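Local structure of 2-dehydropantoate 2-reductase (Porphyromonas gingivalis, 2QYT) at residues W196-T208 / V248-Q260. The protein probably catalyses the NADPH-dependent reduction of ketopantoate to pantoate, a step on the route to pantothenate. Residues are numbered along the deposited sequence; the frame is centred on the assembly and turned at random. Where two conformers were deposited one is given.
Sequences WYIMKKFMMISVT and VPDDVVQQLLDKQ
Val248 opens the contact by setting both of its methyl groups against Met199, which like Met203 and Met204 is present as selenomethionine; in the conformer given, Met199 CE lies 3.4 Å from Val248 CG1 while SE rests nearer CG2. Pro249, next along the loop that leads into helix 252-262, meets Trp196. Its CG sits over one face of the indole, 3.8 Å from the centroid of the six-membered ring and 21° off the normal, a CH-pi contact. With CG anti to the backbone N (chi1 161°), the indole swings toward 248-260, and Lys200 CB, one turn along the same helix, lies near the rim of its opposite face. Val252 begins the helical part of the interface, its CG2 within contact of Trp196 CH2 and of the CE atoms of Met199 and Met203. One turn on, Gln255 brings OE1 to the indole edge, in plane and 3.2 Å from Trp196 CZ2. Leu256 then divides its branches: CD1 packs on Met203 CB and CE, whereas CD2 touches Met203 CE and Lys200 CG. Leu256 CD2 also lies 3.5 Å from Met204 SE. In the conformer given, Met204 is folded at chi2 and chi3, which carries its CE to the aliphatic base of Lys259 and to the amide of Gln260. That amide closes the interface, OE1 lying 3.0 Å from Thr208 OG1, whose hydroxyl also has Met204 O within hydrogen-bonding distance. Helices 194-215 and 252-262 thus join within the helical C-terminal domain, the axes of 196-208 and 252-260 approaching to 10.5 Å and crossing at -56°. The pair illustrates helix packing through apolar side chains, flexible methionines against branched aliphatics, with a polar contact at one end; Gln260 NE2, buried beside Val207 CG2 without a polar partner, is a probable energetic cost.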
loop_
_atom_site.group_PDB
_atom_site.type_symbol
_atom_site.label_atom_id
_atom_site.label_comp_id
_atom_site.label_asym_id
_atom_site.label_seq_id
_atom_site.Cartn_x
_atom_site.Cartn_y
_atom_site.Cartn_z
ATOM N N TRP A 196 -13.546 2.453 1.867
ATOM C CA TRP A 196 -13.942 2.770 0.499
ATOM C C TRP A 196 -12.735 2.972 -0.414
ATOM O O TRP A 196 -12.700 2.418 -1.497
ATOM C CB TRP A 196 -14.859 3.989 0.488
ATOM C CG TRP A 196 -14.966 4.664 -0.823
ATOM C CD1 TRP A 196 -14.688 5.980 -1.098
ATOM C CD2 TRP A 196 -15.373 4.070 -2.060
ATOM N NE1 TRP A 196 -14.919 6.242 -2.435
ATOM C CE2 TRP A 196 -15.344 5.089 -3.045
ATOM C CE3 TRP A 196 -15.774 2.776 -2.433
ATOM C CZ2 TRP A 196 -15.678 4.848 -4.381
ATOM C CZ3 TRP A 196 -16.122 2.540 -3.769
ATOM C CH2 TRP A 196 -16.065 3.569 -4.720
ATOM N N TYR A 197 -11.749 3.755 0.031
ATOM C CA TYR A 197 -10.507 3.972 -0.740
ATOM C C TYR A 197 -9.766 2.664 -0.974
ATOM O O TYR A 197 -9.221 2.421 -2.056
ATOM C CB TYR A 197 -9.591 5.019 -0.074
ATOM C CG TYR A 197 -10.200 6.387 -0.086
ATOM C CD1 TYR A 197 -9.862 7.321 -1.076
ATOM C CD2 TYR A 197 -11.169 6.741 0.854
ATOM C CE1 TYR A 197 -10.478 8.603 -1.111
ATOM C CE2 TYR A 197 -11.769 7.995 0.837
ATOM C CZ TYR A 197 -11.427 8.928 -0.143
ATOM O OH TYR A 197 -12.057 10.170 -0.152
ATOM N N ILE A 198 -9.772 1.817 0.039
ATOM C CA ILE A 198 -9.154 0.509 -0.042
ATOM C C ILE A 198 -9.829 -0.443 -1.045
ATOM O O ILE A 198 -9.125 -1.112 -1.818
ATOM C CB ILE A 198 -9.153 -0.171 1.338
ATOM C CG1 ILE A 198 -8.387 0.680 2.352
ATOM C CG2 ILE A 198 -8.564 -1.597 1.266
ATOM C CD1 ILE A 198 -7.003 0.432 2.346
HETATM N N MSE A 199 -11.153 -0.598 -0.978
HETATM C CA MSE A 199 -11.840 -1.440 -1.975
HETATM C C MSE A 199 -11.730 -0.809 -3.354
HETATM O O MSE A 199 -11.503 -1.506 -4.337
HETATM C CB MSE A 199 -13.298 -1.764 -1.602
HETATM C CG MSE A 199 -14.277 -0.594 -1.517
HETATM SE SE MSE A 199 -16.168 -1.117 -1.786
HETATM C CE MSE A 199 -16.402 -0.487 -3.586
ATOM N N LYS A 200 -11.860 0.516 -3.419
ATOM C CA LYS A 200 -11.762 1.208 -4.700
ATOM C C LYS A 200 -10.427 0.927 -5.404
ATOM O O LYS A 200 -10.416 0.552 -6.581
ATOM C CB LYS A 200 -12.033 2.718 -4.551
ATOM C CG LYS A 200 -12.362 3.445 -5.849
ATOM C CD LYS A 200 -12.206 4.963 -5.690
ATOM C CE LYS A 200 -10.745 5.431 -5.873
ATOM N NZ LYS A 200 -10.281 6.359 -4.795
ATOM N N LYS A 201 -9.317 1.058 -4.668
ATOM C CA LYS A 201 -7.991 0.717 -5.181
ATOM C C LYS A 201 -7.913 -0.749 -5.633
ATOM O O LYS A 201 -7.439 -1.032 -6.737
ATOM C CB LYS A 201 -6.920 0.999 -4.113
ATOM C CG LYS A 201 -5.509 0.525 -4.455
ATOM C CD LYS A 201 -4.640 1.650 -4.943
ATOM C CE LYS A 201 -3.512 1.163 -5.844
ATOM N NZ LYS A 201 -2.377 0.757 -5.006
ATOM N N PHE A 202 -8.370 -1.667 -4.784
ATOM C CA PHE A 202 -8.261 -3.101 -5.058
ATOM C C PHE A 202 -9.084 -3.567 -6.280
ATOM O O PHE A 202 -8.634 -4.389 -7.066
ATOM C CB PHE A 202 -8.622 -3.953 -3.824
ATOM C CG PHE A 202 -8.607 -5.429 -4.111
ATOM C CD1 PHE A 202 -7.394 -6.148 -4.079
ATOM C CD2 PHE A 202 -9.779 -6.092 -4.470
ATOM C CE1 PHE A 202 -7.348 -7.503 -4.363
ATOM C CE2 PHE A 202 -9.754 -7.444 -4.786
ATOM C CZ PHE A 202 -8.541 -8.157 -4.726
HETATM N N MSE A 203 -10.302 -3.058 -6.406
HETATM C CA MSE A 203 -11.176 -3.392 -7.532
HETATM C C MSE A 203 -10.538 -3.008 -8.875
HETATM O O MSE A 203 -10.490 -3.837 -9.786
HETATM C CB MSE A 203 -12.538 -2.737 -7.363
HETATM C CG MSE A 203 -13.421 -3.365 -6.300
HETATM SE SE MSE A 203 -15.048 -2.290 -5.979
HETATM C CE MSE A 203 -14.341 -0.532 -6.400
HETATM N N MSE A 204 -10.013 -1.784 -8.963
HETATM C CA MSE A 204 -9.312 -1.279 -10.141
HETATM C C MSE A 204 -8.129 -2.155 -10.560
HETATM O O MSE A 204 -7.967 -2.516 -11.720
HETATM C CB MSE A 204 -8.782 0.119 -9.846
HETATM C CG MSE A 204 -9.844 1.182 -9.730
HETATM SE SE MSE A 204 -10.694 1.538 -11.436
HETATM C CE MSE A 204 -9.097 2.048 -12.461
ATOM N N ILE A 205 -7.277 -2.472 -9.593
ATOM C CA ILE A 205 -6.076 -3.245 -9.881
ATOM C C ILE A 205 -6.395 -4.732 -10.041
ATOM O O ILE A 205 -5.748 -5.425 -10.810
ATOM C CB ILE A 205 -4.965 -2.998 -8.851
ATOM C CG1 ILE A 205 -3.766 -3.901 -9.138
ATOM C CG2 ILE A 205 -5.473 -3.245 -7.464
ATOM C CD1 ILE A 205 -2.589 -3.721 -8.214
ATOM N N SER A 206 -7.407 -5.215 -9.331
ATOM C CA SER A 206 -7.912 -6.563 -9.569
ATOM C C SER A 206 -8.368 -6.662 -11.038
ATOM O O SER A 206 -7.780 -7.397 -11.829
ATOM C CB SER A 206 -9.038 -6.886 -8.576
ATOM O OG SER A 206 -9.567 -8.183 -8.761
ATOM N N VAL A 207 -9.364 -5.876 -11.431
ATOM C CA VAL A 207 -9.885 -5.991 -12.814
ATOM C C VAL A 207 -8.761 -5.819 -13.838
ATOM O O VAL A 207 -8.595 -6.668 -14.708
ATOM C CB VAL A 207 -11.093 -5.067 -13.131
ATOM C CG1 VAL A 207 -12.255 -5.306 -12.147
ATOM C CG2 VAL A 207 -10.681 -3.617 -13.149
ATOM N N THR A 208 -7.968 -4.756 -13.684
ATOM C CA THR A 208 -6.888 -4.408 -14.620
ATOM C C THR A 208 -5.823 -5.498 -14.707
ATOM O O THR A 208 -5.446 -5.912 -15.808
ATOM C CB THR A 208 -6.218 -3.059 -14.260
ATOM O OG1 THR A 208 -7.204 -2.020 -14.249
ATOM C CG2 THR A 208 -5.119 -2.714 -15.256
ATOM N N VAL A 248 -21.417 -0.585 -0.257
ATOM C CA VAL A 248 -20.640 -0.499 -1.510
ATOM C C VAL A 248 -21.332 0.314 -2.617
ATOM O O VAL A 248 -22.115 -0.242 -3.402
ATOM C CB VAL A 248 -20.203 -1.908 -1.999
ATOM C CG1 VAL A 248 -19.503 -1.847 -3.363
ATOM C CG2 VAL A 248 -19.317 -2.558 -0.941
ATOM N N PRO A 249 -21.011 1.627 -2.692
ATOM C CA PRO A 249 -21.612 2.707 -3.490
ATOM C C PRO A 249 -22.461 2.320 -4.723
ATOM O O PRO A 249 -23.093 1.254 -4.747
ATOM C CB PRO A 249 -20.384 3.529 -3.900
ATOM C CG PRO A 249 -19.412 3.344 -2.728
ATOM C CD PRO A 249 -19.875 2.152 -1.911
ATOM N N ASP A 250 -22.502 3.222 -5.708
ATOM C CA ASP A 250 -23.137 2.971 -7.007
ATOM C C ASP A 250 -22.764 4.090 -7.975
ATOM O O ASP A 250 -22.423 5.195 -7.544
ATOM C CB ASP A 250 -24.658 2.795 -6.905
ATOM C CG ASP A 250 -25.185 1.717 -7.848
ATOM O OD1 ASP A 250 -26.421 1.623 -8.012
ATOM O OD2 ASP A 250 -24.366 0.960 -8.423
ATOM N N ASP A 251 -22.843 3.804 -9.275
ATOM C CA ASP A 251 -22.044 4.515 -10.270
ATOM C C ASP A 251 -20.602 4.115 -9.971
ATOM O O ASP A 251 -19.662 4.769 -10.411
ATOM C CB ASP A 251 -22.202 6.044 -10.179
ATOM C CG ASP A 251 -23.658 6.498 -10.179
ATOM O OD1 ASP A 251 -24.118 6.998 -9.126
ATOM O OD2 ASP A 251 -24.342 6.364 -11.224
ATOM N N VAL A 252 -20.458 3.034 -9.198
ATOM C CA VAL A 252 -19.167 2.499 -8.763
ATOM C C VAL A 252 -18.477 1.747 -9.909
ATOM O O VAL A 252 -17.316 2.030 -10.219
ATOM C CB VAL A 252 -19.312 1.627 -7.472
ATOM C CG1 VAL A 252 -20.473 0.639 -7.583
ATOM C CG2 VAL A 252 -18.012 0.916 -7.132
ATOM N N VAL A 253 -19.204 0.807 -10.528
ATOM C CA VAL A 253 -18.819 0.163 -11.795
ATOM C C VAL A 253 -18.448 1.221 -12.838
ATOM O O VAL A 253 -17.401 1.129 -13.479
ATOM C CB VAL A 253 -19.975 -0.718 -12.351
ATOM C CG1 VAL A 253 -19.667 -1.212 -13.757
ATOM C CG2 VAL A 253 -20.259 -1.895 -11.425
ATOM N N GLN A 254 -19.317 2.223 -12.981
ATOM C CA GLN A 254 -19.105 3.350 -13.888
ATOM C C GLN A 254 -17.896 4.213 -13.503
ATOM O O GLN A 254 -17.079 4.565 -14.357
ATOM C CB GLN A 254 -20.377 4.211 -13.980
ATOM C CG GLN A 254 -21.642 3.448 -14.410
ATOM C CD GLN A 254 -21.483 2.706 -15.738
ATOM O OE1 GLN A 254 -20.876 3.216 -16.681
ATOM N NE2 GLN A 254 -22.031 1.492 -15.812
ATOM N N GLN A 255 -17.796 4.546 -12.215
ATOM C CA GLN A 255 -16.691 5.339 -11.675
ATOM C C GLN A 255 -15.357 4.653 -11.969
ATOM O O GLN A 255 -14.422 5.296 -12.460
ATOM C CB GLN A 255 -16.867 5.525 -10.165
ATOM C CG GLN A 255 -16.210 6.761 -9.579
ATOM C CD GLN A 255 -16.629 7.002 -8.136
ATOM O OE1 GLN A 255 -16.129 6.356 -7.201
ATOM N NE2 GLN A 255 -17.552 7.942 -7.947
ATOM N N LEU A 256 -15.290 3.351 -11.667
ATOM C CA LEU A 256 -14.149 2.509 -12.018
ATOM C C LEU A 256 -13.904 2.451 -13.526
ATOM O O LEU A 256 -12.762 2.583 -13.977
ATOM C CB LEU A 256 -14.324 1.078 -11.478
ATOM C CG LEU A 256 -14.414 0.723 -9.985
ATOM C CD1 LEU A 256 -14.437 -0.795 -9.821
ATOM C CD2 LEU A 256 -13.307 1.344 -9.159
ATOM N N LEU A 257 -14.982 2.251 -14.288
ATOM C CA LEU A 257 -14.920 2.121 -15.748
ATOM C C LEU A 257 -14.203 3.295 -16.425
ATOM O O LEU A 257 -13.290 3.090 -17.227
ATOM C CB LEU A 257 -16.334 1.975 -16.342
ATOM C CG LEU A 257 -16.651 1.265 -17.671
ATOM C CD1 LEU A 257 -17.871 1.940 -18.306
ATOM C CD2 LEU A 257 -15.498 1.208 -18.683
ATOM N N ASP A 258 -14.621 4.518 -16.099
ATOM C CA ASP A 258 -14.112 5.706 -16.781
ATOM C C ASP A 258 -12.619 5.949 -16.535
ATOM O O ASP A 258 -11.892 6.340 -17.453
ATOM C CB ASP A 258 -14.933 6.938 -16.407
ATOM C CG ASP A 258 -14.921 7.984 -17.492
ATOM O OD1 ASP A 258 -14.298 9.046 -17.284
ATOM O OD2 ASP A 258 -15.518 7.736 -18.563
ATOM N N LYS A 259 -12.180 5.704 -15.298
ATOM C CA LYS A 259 -10.767 5.807 -14.899
ATOM C C LYS A 259 -9.829 4.940 -15.762
ATOM O O LYS A 259 -8.699 5.350 -16.073
ATOM C CB LYS A 259 -10.612 5.474 -13.404
ATOM C CG LYS A 259 -9.257 5.846 -12.783
ATOM C CD LYS A 259 -9.068 7.361 -12.642
ATOM C CE LYS A 259 -7.590 7.761 -12.672
ATOM N NZ LYS A 259 -7.418 9.234 -12.567
ATOM N N GLN A 260 -10.313 3.760 -16.153
ATOM C CA GLN A 260 -9.617 2.872 -17.101
ATOM C C GLN A 260 -9.372 3.520 -18.480
ATOM O O GLN A 260 -8.375 3.216 -19.142
ATOM C CB GLN A 260 -10.410 1.571 -17.299
ATOM C CG GLN A 260 -11.077 0.995 -16.039
ATOM C CD GLN A 260 -10.265 -0.086 -15.361
ATOM O OE1 GLN A 260 -9.299 -0.609 -15.917
ATOM N NE2 GLN A 260 -10.667 -0.439 -14.147
#